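Local coordinates for protein peroxisomal catalase A (Saccharomyces cerevisiae, PDB 1A4E) that probably protects yeast cells by breaking down hydrogen peroxide from peroxisomal oxidases to water and oxygen at its heme, at residues Thr92-Val97 and Pro258-Tyr263; Ala114-Thr119 and Asn123-Tyr128; Met471-Arg474 and Leu479-Ala482. All coordinates share one frame; numbering follows the deposited sequence.

How the contacts relate
Contacts 1 and 2 belong to one antiparallel sheet, whereas contact 3 lies in the helical region near the chain's C-terminus. The centres of contacts 1 and 2 are about 11 Å apart, and contact 2, the hairpin of strands 112-119 and 122-129, is nested inside the loop that contact 1 closes between strands 87-95 and 259-267. Strands 87-95 and 112-119 are neighbours: Arg93 N and Ala114 O, 2.9 Å apart, probably form a hydrogen bond. Both contacts touch the heme, contact 1 through Arg93 and contact 2 through the hairpin end. Contact 3 follows later in the chain, joining helices 462-473 and 477-487; its centre, about 32 Å from that of contact 1, lies away from the heme site.

Contact 1. Residues Thr92-Val97 and Pro258-Tyr263. With HEM (protoporphyrin IX containing Fe), chain I.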
loop_
_atom_site.group_PDB
_atom_site.type_symbol
_atom_site.label_atom_id
_atom_site.label_comp_id
_atom_site.label_asym_id
_atom_site.label_seq_id
_atom_site.Cartn_x
_atom_site.Cartn_y
_atom_site.Cartn_z
ATOM N N THR B 92 -23.634 5.404 -13.130
ATOM C CA THR B 92 -22.869 5.655 -14.336
ATOM C C THR B 92 -21.730 6.603 -14.040
ATOM O O THR B 92 -21.928 7.583 -13.319
ATOM C CB THR B 92 -23.789 6.263 -15.430
ATOM O OG1 THR B 92 -24.784 5.289 -15.734
ATOM C CG2 THR B 92 -23.040 6.616 -16.701
ATOM N N ARG B 93 -20.529 6.302 -14.544
ATOM C CA ARG B 93 -19.440 7.255 -14.477
ATOM C C ARG B 93 -19.061 7.553 -15.919
ATOM O O ARG B 93 -18.851 6.664 -16.747
ATOM C CB ARG B 93 -18.184 6.714 -13.744
ATOM C CG ARG B 93 -17.334 7.911 -13.292
ATOM C CD ARG B 93 -16.113 7.664 -12.406
ATOM N NE ARG B 93 -15.025 7.266 -13.250
ATOM C CZ ARG B 93 -13.968 8.019 -13.538
ATOM N NH1 ARG B 93 -13.724 9.234 -13.083
ATOM N NH2 ARG B 93 -13.164 7.550 -14.453
ATOM N N PHE B 94 -19.100 8.851 -16.224
ATOM C CA PHE B 94 -18.666 9.390 -17.501
ATOM C C PHE B 94 -17.255 9.925 -17.337
ATOM O O PHE B 94 -16.914 10.392 -16.257
ATOM C CB PHE B 94 -19.538 10.528 -17.918
ATOM C CG PHE B 94 -20.998 10.191 -18.117
ATOM C CD1 PHE B 94 -21.395 9.458 -19.239
ATOM C CD2 PHE B 94 -21.938 10.662 -17.206
ATOM C CE1 PHE B 94 -22.749 9.204 -19.452
ATOM C CE2 PHE B 94 -23.288 10.400 -17.432
ATOM C CZ PHE B 94 -23.695 9.675 -18.551
ATOM N N SER B 95 -16.408 9.927 -18.367
ATOM C CA SER B 95 -15.028 10.366 -18.209
ATOM C C SER B 95 -14.319 10.693 -19.508
ATOM O O SER B 95 -14.837 10.436 -20.587
ATOM C CB SER B 95 -14.236 9.277 -17.505
ATOM O OG SER B 95 -14.365 8.061 -18.216
ATOM N N THR B 96 -13.138 11.308 -19.423
ATOM C CA THR B 96 -12.286 11.458 -20.594
ATOM C C THR B 96 -11.282 10.296 -20.568
ATOM O O THR B 96 -11.426 9.378 -19.751
ATOM C CB THR B 96 -11.600 12.844 -20.534
ATOM O OG1 THR B 96 -10.935 12.928 -19.285
ATOM C CG2 THR B 96 -12.590 13.994 -20.675
ATOM N N VAL B 97 -10.266 10.235 -21.435
ATOM C CA VAL B 97 -9.347 9.095 -21.429
ATOM C C VAL B 97 -7.913 9.431 -21.029
ATOM O O VAL B 97 -7.416 8.879 -20.043
ATOM C CB VAL B 97 -9.337 8.408 -22.833
ATOM C CG1 VAL B 97 -8.434 7.185 -22.849
ATOM C CG2 VAL B 97 -10.724 7.910 -23.166
ATOM N N PRO B 258 -31.447 13.149 -17.708
ATOM C CA PRO B 258 -31.027 12.617 -18.999
ATOM C C PRO B 258 -31.392 11.156 -19.182
ATOM O O PRO B 258 -31.287 10.358 -18.248
ATOM C CB PRO B 258 -29.542 12.881 -19.025
ATOM C CG PRO B 258 -29.142 12.759 -17.577
ATOM C CD PRO B 258 -30.291 13.474 -16.880
ATOM N N SER B 259 -31.878 10.797 -20.364
ATOM C CA SER B 259 -32.156 9.401 -20.631
ATOM C C SER B 259 -31.562 8.958 -21.957
ATOM O O SER B 259 -31.220 9.747 -22.835
ATOM C CB SER B 259 -33.666 9.156 -20.614
ATOM O OG SER B 259 -34.347 10.017 -21.509
ATOM N N TRP B 260 -31.370 7.651 -22.044
ATOM C CA TRP B 260 -30.798 7.005 -23.204
ATOM C C TRP B 260 -31.666 5.795 -23.512
ATOM O O TRP B 260 -32.233 5.184 -22.605
ATOM C CB TRP B 260 -29.373 6.531 -22.910
ATOM C CG TRP B 260 -28.304 7.613 -22.767
ATOM C CD1 TRP B 260 -27.468 7.897 -23.815
ATOM C CD2 TRP B 260 -28.053 8.407 -21.669
ATOM N NE1 TRP B 260 -26.697 8.873 -23.407
ATOM C CE2 TRP B 260 -27.002 9.207 -22.147
ATOM C CE3 TRP B 260 -28.533 8.586 -20.369
ATOM C CZ2 TRP B 260 -26.422 10.191 -21.351
ATOM C CZ3 TRP B 260 -27.948 9.568 -19.568
ATOM C CH2 TRP B 260 -26.907 10.363 -20.055
ATOM N N THR B 261 -31.845 5.455 -24.791
ATOM C CA THR B 261 -32.564 4.248 -25.169
ATOM C C THR B 261 -31.507 3.214 -25.542
ATOM O O THR B 261 -30.572 3.498 -26.285
ATOM C CB THR B 261 -33.485 4.533 -26.363
ATOM O OG1 THR B 261 -34.368 5.566 -25.962
ATOM C CG2 THR B 261 -34.317 3.340 -26.767
ATOM N N VAL B 262 -31.636 2.006 -24.993
ATOM C CA VAL B 262 -30.711 0.916 -25.234
ATOM C C VAL B 262 -31.229 0.008 -26.346
ATOM O O VAL B 262 -32.374 -0.438 -26.338
ATOM C CB VAL B 262 -30.527 0.121 -23.914
ATOM C CG1 VAL B 262 -29.507 -0.990 -24.102
ATOM C CG2 VAL B 262 -30.047 1.050 -22.817
ATOM N N TYR B 263 -30.369 -0.284 -27.317
ATOM C CA TYR B 263 -30.674 -1.155 -28.443
ATOM C C TYR B 263 -29.563 -2.176 -28.582
ATOM O O TYR B 263 -28.475 -1.981 -28.047
ATOM C CB TYR B 263 -30.717 -0.439 -29.789
ATOM C CG TYR B 263 -31.710 0.696 -29.923
ATOM C CD1 TYR B 263 -31.325 2.001 -29.591
ATOM C CD2 TYR B 263 -32.998 0.437 -30.393
ATOM C CE1 TYR B 263 -32.237 3.048 -29.722
ATOM C CE2 TYR B 263 -33.915 1.481 -30.523
ATOM C CZ TYR B 263 -33.526 2.777 -30.180
ATOM O OH TYR B 263 -34.438 3.803 -30.286
HETATM C CHA HEM I . -10.875 2.299 -17.671
HETATM C CHB HEM I . -7.803 -1.058 -19.190
HETATM C CHC HEM I . -9.817 -0.903 -23.530
HETATM C CHD HEM I . -13.463 1.632 -21.682
HETATM C C1A HEM I . -9.757 1.488 -17.758
HETATM C C2A HEM I . -8.914 1.150 -16.627
HETATM C C3A HEM I . -8.106 0.140 -17.030
HETATM C C4A HEM I . -8.429 -0.112 -18.413
HETATM C CMA HEM I . -7.106 -0.648 -16.196
HETATM C CAA HEM I . -8.988 1.757 -15.238
HETATM C CBA HEM I . -9.712 0.796 -14.321
HETATM C CGA HEM I . -9.842 1.259 -12.887
HETATM O O1A HEM I . -8.864 1.675 -12.270
HETATM O O2A HEM I . -10.950 1.178 -12.381
HETATM C C1B HEM I . -8.106 -1.330 -20.505
HETATM C C2B HEM I . -7.356 -2.250 -21.327
HETATM C C3B HEM I . -7.854 -2.137 -22.604
HETATM C C4B HEM I . -8.926 -1.157 -22.512
HETATM C CMB HEM I . -6.224 -3.121 -20.791
HETATM C CAB HEM I . -7.470 -2.774 -23.791
HETATM C CBB HEM I . -6.591 -3.943 -23.948
HETATM C C1C HEM I . -11.009 -0.219 -23.403
HETATM C C2C HEM I . -12.058 -0.245 -24.396
HETATM C C3C HEM I . -13.125 0.415 -23.857
HETATM C C4C HEM I . -12.705 0.849 -22.537
HETATM C CMC HEM I . -11.957 -0.943 -25.750
HETATM C CAC HEM I . -14.387 0.598 -24.403
HETATM C CBC HEM I . -15.252 -0.496 -24.787
HETATM C C1D HEM I . -13.066 2.056 -20.428
HETATM C C2D HEM I . -13.855 2.894 -19.560
HETATM C C3D HEM I . -13.111 3.100 -18.452
HETATM C C4D HEM I . -11.877 2.384 -18.628
HETATM C CMD HEM I . -15.258 3.425 -19.819
HETATM C CAD HEM I . -13.481 3.971 -17.266
HETATM C CBD HEM I . -14.235 3.255 -16.169
HETATM C CGD HEM I . -14.605 4.234 -15.070
HETATM O O1D HEM I . -15.325 5.185 -15.339
HETATM O O2D HEM I . -14.168 4.065 -13.938
HETATM N NA HEM I . -9.468 0.685 -18.846
HETATM N NB HEM I . -9.082 -0.682 -21.226
HETATM N NC HEM I . -11.425 0.411 -22.250
HETATM N ND HEM I . -11.855 1.732 -19.844
HETATM FE FE HEM I . -10.438 0.574 -20.554
#
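Both Phe94 and Trp260 turn CG anti to their own carbonyl carbons (chi1 -61° and -71°), and the rings advance from opposite directions until Phe94 CZ lies 3.6 Å from Trp260 CH2. The planes meet obliquely at 37°, with the Phe94 ring centroid 5.8 Å from that of the six-membered ring of Trp260. No hydrogen bond crosses the contact; the indole NE1 is used on Met195 O instead. Phe113 meets both rings edge-to-face, and Tyr192 stacks on Phe94, making the pair part of a larger aromatic cluster.

The neighbouring Arg93 serves the heme. Its chain bends at chi3, bringing the guanidinium edge to a heme propionate: Arg93 NE donates to HEM O1D at 3.0 Å, with weak additional bonds from NE to O2D and from NH2 to O1D. NH2 also binds His56 O, linking the propionate to the backbone of an active-site residue. A leucine in place of Arg93 would probably leave that carboxylate without this positive mate and His56 O without this donor. Phe94 and Trp260 pack between two non-adjacent strands in the interior of the antiparallel beta-barrel of the catalase fold, and Arg93 belongs to its heme pocket.

Contact 2. Residues Ala114-Thr119 and Asn123-Tyr128. With HEM (protoporphyrin IX containing Fe), chain I.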
loop_
_atom_site.group_PDB
_atom_site.type_symbol
_atom_site.label_atom_id
_atom_site.label_comp_id
_atom_site.label_asym_id
_atom_site.label_seq_id
_atom_site.Cartn_x
_atom_site.Cartn_y
_atom_site.Cartn_z
ATOM N N ALA B 114 -19.469 4.194 -18.417
ATOM C CA ALA B 114 -19.461 2.974 -17.625
ATOM C C ALA B 114 -20.687 2.895 -16.736
ATOM O O ALA B 114 -20.944 3.827 -15.976
ATOM C CB ALA B 114 -18.222 2.936 -16.749
ATOM N N THR B 115 -21.468 1.813 -16.809
ATOM C CA THR B 115 -22.663 1.694 -15.981
ATOM C C THR B 115 -22.625 0.391 -15.187
ATOM O O THR B 115 -22.288 -0.673 -15.706
ATOM C CB THR B 115 -23.928 1.755 -16.880
ATOM O OG1 THR B 115 -23.842 2.969 -17.612
ATOM C CG2 THR B 115 -25.228 1.782 -16.112
ATOM N N LYS B 116 -22.931 0.512 -13.891
ATOM C CA LYS B 116 -22.993 -0.601 -12.964
ATOM C C LYS B 116 -24.454 -0.844 -12.643
ATOM O O LYS B 116 -25.144 0.068 -12.208
ATOM C CB LYS B 116 -22.252 -0.261 -11.686
ATOM C CG LYS B 116 -22.295 -1.366 -10.631
ATOM C CD LYS B 116 -21.505 -0.985 -9.387
ATOM C CE LYS B 116 -20.057 -0.703 -9.730
ATOM N NZ LYS B 116 -19.431 -1.905 -10.234
ATOM N N PHE B 117 -24.928 -2.067 -12.840
ATOM C CA PHE B 117 -26.307 -2.432 -12.600
ATOM C C PHE B 117 -26.309 -3.364 -11.408
ATOM O O PHE B 117 -25.567 -4.345 -11.367
ATOM C CB PHE B 117 -26.899 -3.169 -13.798
ATOM C CG PHE B 117 -26.893 -2.390 -15.101
ATOM C CD1 PHE B 117 -27.912 -1.468 -15.367
ATOM C CD2 PHE B 117 -25.878 -2.612 -16.039
ATOM C CE1 PHE B 117 -27.914 -0.770 -16.573
ATOM C CE2 PHE B 117 -25.890 -1.910 -17.240
ATOM C CZ PHE B 117 -26.906 -0.991 -17.509
ATOM N N TYR B 118 -27.153 -3.057 -10.432
ATOM C CA TYR B 118 -27.251 -3.848 -9.223
ATOM C C TYR B 118 -28.365 -4.849 -9.422
ATOM O O TYR B 118 -29.498 -4.625 -8.983
ATOM C CB TYR B 118 -27.564 -2.935 -8.039
ATOM C CG TYR B 118 -26.501 -1.878 -7.805
ATOM C CD1 TYR B 118 -25.303 -2.203 -7.162
ATOM C CD2 TYR B 118 -26.729 -0.570 -8.238
ATOM C CE1 TYR B 118 -24.335 -1.220 -6.952
ATOM C CE2 TYR B 118 -25.765 0.415 -8.034
ATOM C CZ TYR B 118 -24.577 0.080 -7.390
ATOM O OH TYR B 118 -23.627 1.051 -7.183
ATOM N N THR B 119 -28.064 -5.955 -10.108
ATOM C CA THR B 119 -29.100 -6.943 -10.392
ATOM C C THR B 119 -29.196 -8.034 -9.315
ATOM O O THR B 119 -28.318 -8.176 -8.459
ATOM C CB THR B 119 -28.860 -7.597 -11.795
ATOM O OG1 THR B 119 -28.045 -8.738 -11.594
ATOM C CG2 THR B 119 -28.174 -6.670 -12.797
ATOM N N ASN B 123 -23.719 -7.777 -9.605
ATOM C CA ASN B 123 -23.505 -6.590 -10.395
ATOM C C ASN B 123 -23.110 -6.907 -11.832
ATOM O O ASN B 123 -22.523 -7.945 -12.147
ATOM C CB ASN B 123 -22.444 -5.741 -9.695
ATOM C CG ASN B 123 -22.956 -5.116 -8.404
ATOM O OD1 ASN B 123 -24.142 -5.172 -8.081
ATOM N ND2 ASN B 123 -22.078 -4.507 -7.615
ATOM N N LEU B 124 -23.497 -5.990 -12.717
ATOM C CA LEU B 124 -23.182 -6.095 -14.128
ATOM C C LEU B 124 -22.547 -4.769 -14.519
ATOM O O LEU B 124 -23.132 -3.717 -14.284
ATOM C CB LEU B 124 -24.466 -6.311 -14.929
ATOM C CG LEU B 124 -24.562 -6.847 -16.368
ATOM C CD1 LEU B 124 -25.515 -5.922 -17.079
ATOM C CD2 LEU B 124 -23.232 -6.902 -17.116
ATOM N N ASP B 125 -21.352 -4.775 -15.105
ATOM C CA ASP B 125 -20.764 -3.542 -15.583
ATOM C C ASP B 125 -20.680 -3.512 -17.097
ATOM O O ASP B 125 -20.126 -4.412 -17.727
ATOM C CB ASP B 125 -19.363 -3.356 -14.998
ATOM C CG ASP B 125 -19.311 -3.151 -13.485
ATOM O OD1 ASP B 125 -20.271 -2.658 -12.896
ATOM O OD2 ASP B 125 -18.301 -3.488 -12.880
ATOM N N TRP B 126 -21.317 -2.493 -17.677
ATOM C CA TRP B 126 -21.208 -2.214 -19.096
ATOM C C TRP B 126 -20.218 -1.057 -19.205
ATOM O O TRP B 126 -20.534 0.134 -19.121
ATOM C CB TRP B 126 -22.585 -1.827 -19.682
ATOM C CG TRP B 126 -23.540 -2.981 -20.017
ATOM C CD1 TRP B 126 -23.230 -4.303 -19.795
ATOM C CD2 TRP B 126 -24.800 -2.829 -20.540
ATOM N NE1 TRP B 126 -24.289 -4.985 -20.159
ATOM C CE2 TRP B 126 -25.246 -4.157 -20.606
ATOM C CE3 TRP B 126 -25.625 -1.781 -20.954
ATOM C CZ2 TRP B 126 -26.524 -4.455 -21.090
ATOM C CZ3 TRP B 126 -26.901 -2.084 -21.437
ATOM C CH2 TRP B 126 -27.349 -3.408 -21.501
ATOM N N VAL B 127 -18.954 -1.460 -19.347
ATOM C CA VAL B 127 -17.837 -0.529 -19.423
ATOM C C VAL B 127 -17.616 -0.208 -20.901
ATOM O O VAL B 127 -16.844 -0.837 -21.630
ATOM C CB VAL B 127 -16.586 -1.190 -18.774
ATOM C CG1 VAL B 127 -15.515 -0.140 -18.592
ATOM C CG2 VAL B 127 -16.907 -1.773 -17.406
ATOM N N TYR B 128 -18.364 0.810 -21.332
ATOM C CA TYR B 128 -18.427 1.241 -22.726
ATOM C C TYR B 128 -17.780 2.582 -22.982
ATOM O O TYR B 128 -17.569 3.349 -22.050
ATOM C CB TYR B 128 -19.858 1.372 -23.157
ATOM C CG TYR B 128 -20.721 0.124 -23.147
ATOM C CD1 TYR B 128 -20.216 -1.140 -22.820
ATOM C CD2 TYR B 128 -22.057 0.268 -23.513
ATOM C CE1 TYR B 128 -21.039 -2.259 -22.865
ATOM C CE2 TYR B 128 -22.889 -0.847 -23.563
ATOM C CZ TYR B 128 -22.371 -2.094 -23.244
ATOM O OH TYR B 128 -23.191 -3.195 -23.314
HETATM C CHA HEM I . -10.875 2.299 -17.671
HETATM C CHB HEM I . -7.803 -1.058 -19.190
HETATM C CHC HEM I . -9.817 -0.903 -23.530
HETATM C CHD HEM I . -13.463 1.632 -21.682
HETATM C C1A HEM I . -9.757 1.488 -17.758
HETATM C C2A HEM I . -8.914 1.150 -16.627
HETATM C C3A HEM I . -8.106 0.140 -17.030
HETATM C C4A HEM I . -8.429 -0.112 -18.413
HETATM C CMA HEM I . -7.106 -0.648 -16.196
HETATM C CAA HEM I . -8.988 1.757 -15.238
HETATM C CBA HEM I . -9.712 0.796 -14.321
HETATM C CGA HEM I . -9.842 1.259 -12.887
HETATM O O1A HEM I . -8.864 1.675 -12.270
HETATM O O2A HEM I . -10.950 1.178 -12.381
HETATM C C1B HEM I . -8.106 -1.330 -20.505
HETATM C C2B HEM I . -7.356 -2.250 -21.327
HETATM C C3B HEM I . -7.854 -2.137 -22.604
HETATM C C4B HEM I . -8.926 -1.157 -22.512
HETATM C CMB HEM I . -6.224 -3.121 -20.791
HETATM C CAB HEM I . -7.470 -2.774 -23.791
HETATM C CBB HEM I . -6.591 -3.943 -23.948
HETATM C C1C HEM I . -11.009 -0.219 -23.403
HETATM C C2C HEM I . -12.058 -0.245 -24.396
HETATM C C3C HEM I . -13.125 0.415 -23.857
HETATM C C4C HEM I . -12.705 0.849 -22.537
HETATM C CMC HEM I . -11.957 -0.943 -25.750
HETATM C CAC HEM I . -14.387 0.598 -24.403
HETATM C CBC HEM I . -15.252 -0.496 -24.787
HETATM C C1D HEM I . -13.066 2.056 -20.428
HETATM C C2D HEM I . -13.855 2.894 -19.560
HETATM C C3D HEM I . -13.111 3.100 -18.452
HETATM C C4D HEM I . -11.877 2.384 -18.628
HETATM C CMD HEM I . -15.258 3.425 -19.819
HETATM C CAD HEM I . -13.481 3.971 -17.266
HETATM C CBD HEM I . -14.235 3.255 -16.169
HETATM C CGD HEM I . -14.605 4.234 -15.070
HETATM O O1D HEM I . -15.325 5.185 -15.339
HETATM O O2D HEM I . -14.168 4.065 -13.938
HETATM N NA HEM I . -9.468 0.685 -18.846
HETATM N NB HEM I . -9.082 -0.682 -21.226
HETATM N NC HEM I . -11.425 0.411 -22.250
HETATM N ND HEM I . -11.855 1.732 -19.844
HETATM FE FE HEM I . -10.438 0.574 -20.554
HETATM O O HOH W 1 -22.719 2.079 -20.157
HETATM O O HOH W 2 -19.149 -4.151 -8.205
HETATM O O HOH W 3 -26.363 -6.610 -6.862
#
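Ala114-Thr119 and Asn123-Tyr128 pair as the two arms of a beta hairpin, running antiparallel at 163°. Its backbone bonds join two hydrogen-bonded pairs, Thr115 with Trp126 and Phe117 with Leu124, each exchanging two; the shortest is Phe117 N to Leu124 O at 2.8 Å. A water bridges Trp126 O to Thr115 OG1, which is also hydrogen-bonded to Thr92 OG1.

Charge is concentrated on the face bearing Lys116 and Asp125. These side chains run side by side, and bends at chi3 and chi4 curl the lysine so that NZ meets the syn lone pair of Asp125 OD1 at 2.9 Å; the bond to OD2 is weak. NZ also binds Ala316 O and a water shared with Asn123 ND2, while Asp125 OD2 accepts from Ala318 N.

Apolar contacts occupy the other face. Phe117 presents its edge to one face of Trp126, with planes at 76° and CE2 3.6 Å from Trp126 CD2. Leu124 CD1 lies alongside Phe117, 3.5 Å from CD2.

At the heme end, Val127 CG1 approaches HEM C2D at 3.6 Å, and Tyr128 O comes 3.2 Å from the methyl carbon HEM CMD. The chemistry is divided: a buried ion pair, whose charges are probably compensated by each other and by backbone groups, lies opposite an aromatic surface, while the hairpin end meets the porphyrin with a valine methyl and a backbone carbonyl oxygen.

Contact 3. Residues Met471-Arg474 and Leu479-Ala482; sequences MFAR and LSEA
The Phe472 ring meets Leu479 obliquely, CD1 of the ring standing 3.7 Å from the leucine methyl CD1. This ring is the one aromatic group in the contact. Beyond the two segments, helix 176-182 brings Ile176, Val179 and Met180 against it, and Trp164 of helix 160-168 and Ile453 of helix 445-457 also touch it.

Leu479 reaches across because its CG is turned anti to the backbone N (chi1 -153°), with CD1 as the branch that does the touching. The same residue packs on Leu449, so helix 445-457 is met by side chains from both segments.

Alongside this apolar pair, the small residues Ala473 and Ser480 bring the backbones close, their CA atoms 4.9 Å apart. Ser480 CB lies 3.6 Å from Ala473 N and 3.8 Å from Ala473 CB, a fit in which methyl and methylene carbons meet without any bulky group between them. The serine hydroxyl also passes near Ala473 CB, at 3.8 Å from OG, but its hydrogen bond is made to Tyr469 O, one turn back on helix 462-473.

The contact therefore packs the start of helix 477-487 against the end of helix 462-473, two consecutive helices joined by a short connection in the C-terminal helical region. No hydrogen bond joins the two segments directly: they meet through van der Waals contact, and the polar tie comes from Ser480 OG to the preceding turn. That combination implies close packing beside Ala473 and Ser480, next to Phe472 and Leu479, which meet each other and also touch the surrounding helices.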
loop_
_atom_site.group_PDB
_atom_site.type_symbol
_atom_site.label_atom_id
_atom_site.label_comp_id
_atom_site.label_asym_id
_atom_site.label_seq_id
_atom_site.Cartn_x
_atom_site.Cartn_y
_atom_site.Cartn_z
ATOM N N MET B 471 -1.251 8.365 -44.661
ATOM C CA MET B 471 -2.275 7.508 -44.073
ATOM C C MET B 471 -3.670 8.028 -44.412
ATOM O O MET B 471 -4.538 7.245 -44.799
ATOM C CB MET B 471 -2.100 7.447 -42.549
ATOM C CG MET B 471 -3.118 6.567 -41.829
ATOM S SD MET B 471 -2.889 6.479 -40.037
ATOM C CE MET B 471 -3.395 8.115 -39.585
ATOM N N PHE B 472 -3.907 9.340 -44.310
ATOM C CA PHE B 472 -5.209 9.892 -44.645
ATOM C C PHE B 472 -5.521 9.943 -46.135
ATOM O O PHE B 472 -6.690 9.955 -46.515
ATOM C CB PHE B 472 -5.321 11.280 -44.040
ATOM C CG PHE B 472 -5.698 11.201 -42.564
ATOM C CD1 PHE B 472 -7.016 10.909 -42.199
ATOM C CD2 PHE B 472 -4.732 11.420 -41.578
ATOM C CE1 PHE B 472 -7.362 10.840 -40.849
ATOM C CE2 PHE B 472 -5.090 11.349 -40.230
ATOM C CZ PHE B 472 -6.401 11.060 -39.865
ATOM N N ALA B 473 -4.485 9.935 -46.987
ATOM C CA ALA B 473 -4.653 9.858 -48.435
ATOM C C ALA B 473 -5.205 8.494 -48.829
ATOM O O ALA B 473 -5.901 8.346 -49.836
ATOM C CB ALA B 473 -3.329 10.031 -49.164
ATOM N N ARG B 474 -4.914 7.489 -47.996
ATOM C CA ARG B 474 -5.400 6.148 -48.220
ATOM C C ARG B 474 -6.896 6.042 -47.923
ATOM O O ARG B 474 -7.558 5.089 -48.338
ATOM C CB ARG B 474 -4.556 5.237 -47.351
ATOM C CG ARG B 474 -4.629 3.806 -47.809
ATOM C CD ARG B 474 -3.461 3.028 -47.270
ATOM N NE ARG B 474 -3.728 1.612 -47.460
ATOM C CZ ARG B 474 -3.117 0.677 -46.729
ATOM N NH1 ARG B 474 -2.222 0.992 -45.788
ATOM N NH2 ARG B 474 -3.447 -0.601 -46.916
ATOM N N LEU B 479 -9.046 14.690 -48.592
ATOM C CA LEU B 479 -8.984 14.831 -47.141
ATOM C C LEU B 479 -7.537 15.120 -46.761
ATOM O O LEU B 479 -7.262 16.041 -45.994
ATOM C CB LEU B 479 -9.413 13.537 -46.457
ATOM C CG LEU B 479 -10.032 13.437 -45.065
ATOM C CD1 LEU B 479 -9.566 12.104 -44.523
ATOM C CD2 LEU B 479 -9.625 14.549 -44.113
ATOM N N SER B 480 -6.611 14.334 -47.316
ATOM C CA SER B 480 -5.194 14.500 -47.056
ATOM C C SER B 480 -4.664 15.876 -47.451
ATOM O O SER B 480 -3.851 16.463 -46.733
ATOM C CB SER B 480 -4.454 13.416 -47.802
ATOM O OG SER B 480 -3.055 13.545 -47.629
ATOM N N GLU B 481 -5.156 16.394 -48.589
ATOM C CA GLU B 481 -4.786 17.711 -49.091
ATOM C C GLU B 481 -5.268 18.819 -48.169
ATOM O O GLU B 481 -4.547 19.783 -47.931
ATOM C CB GLU B 481 -5.386 17.972 -50.480
ATOM C CG GLU B 481 -4.843 17.174 -51.672
ATOM C CD GLU B 481 -3.352 17.330 -51.952
ATOM O OE1 GLU B 481 -2.817 18.441 -51.870
ATOM O OE2 GLU B 481 -2.722 16.320 -52.260
ATOM N N ALA B 482 -6.495 18.680 -47.654
ATOM C CA ALA B 482 -7.075 19.647 -46.738
ATOM C C ALA B 482 -6.377 19.675 -45.379
ATOM O O ALA B 482 -6.256 20.742 -44.778
ATOM C CB ALA B 482 -8.547 19.324 -46.541
#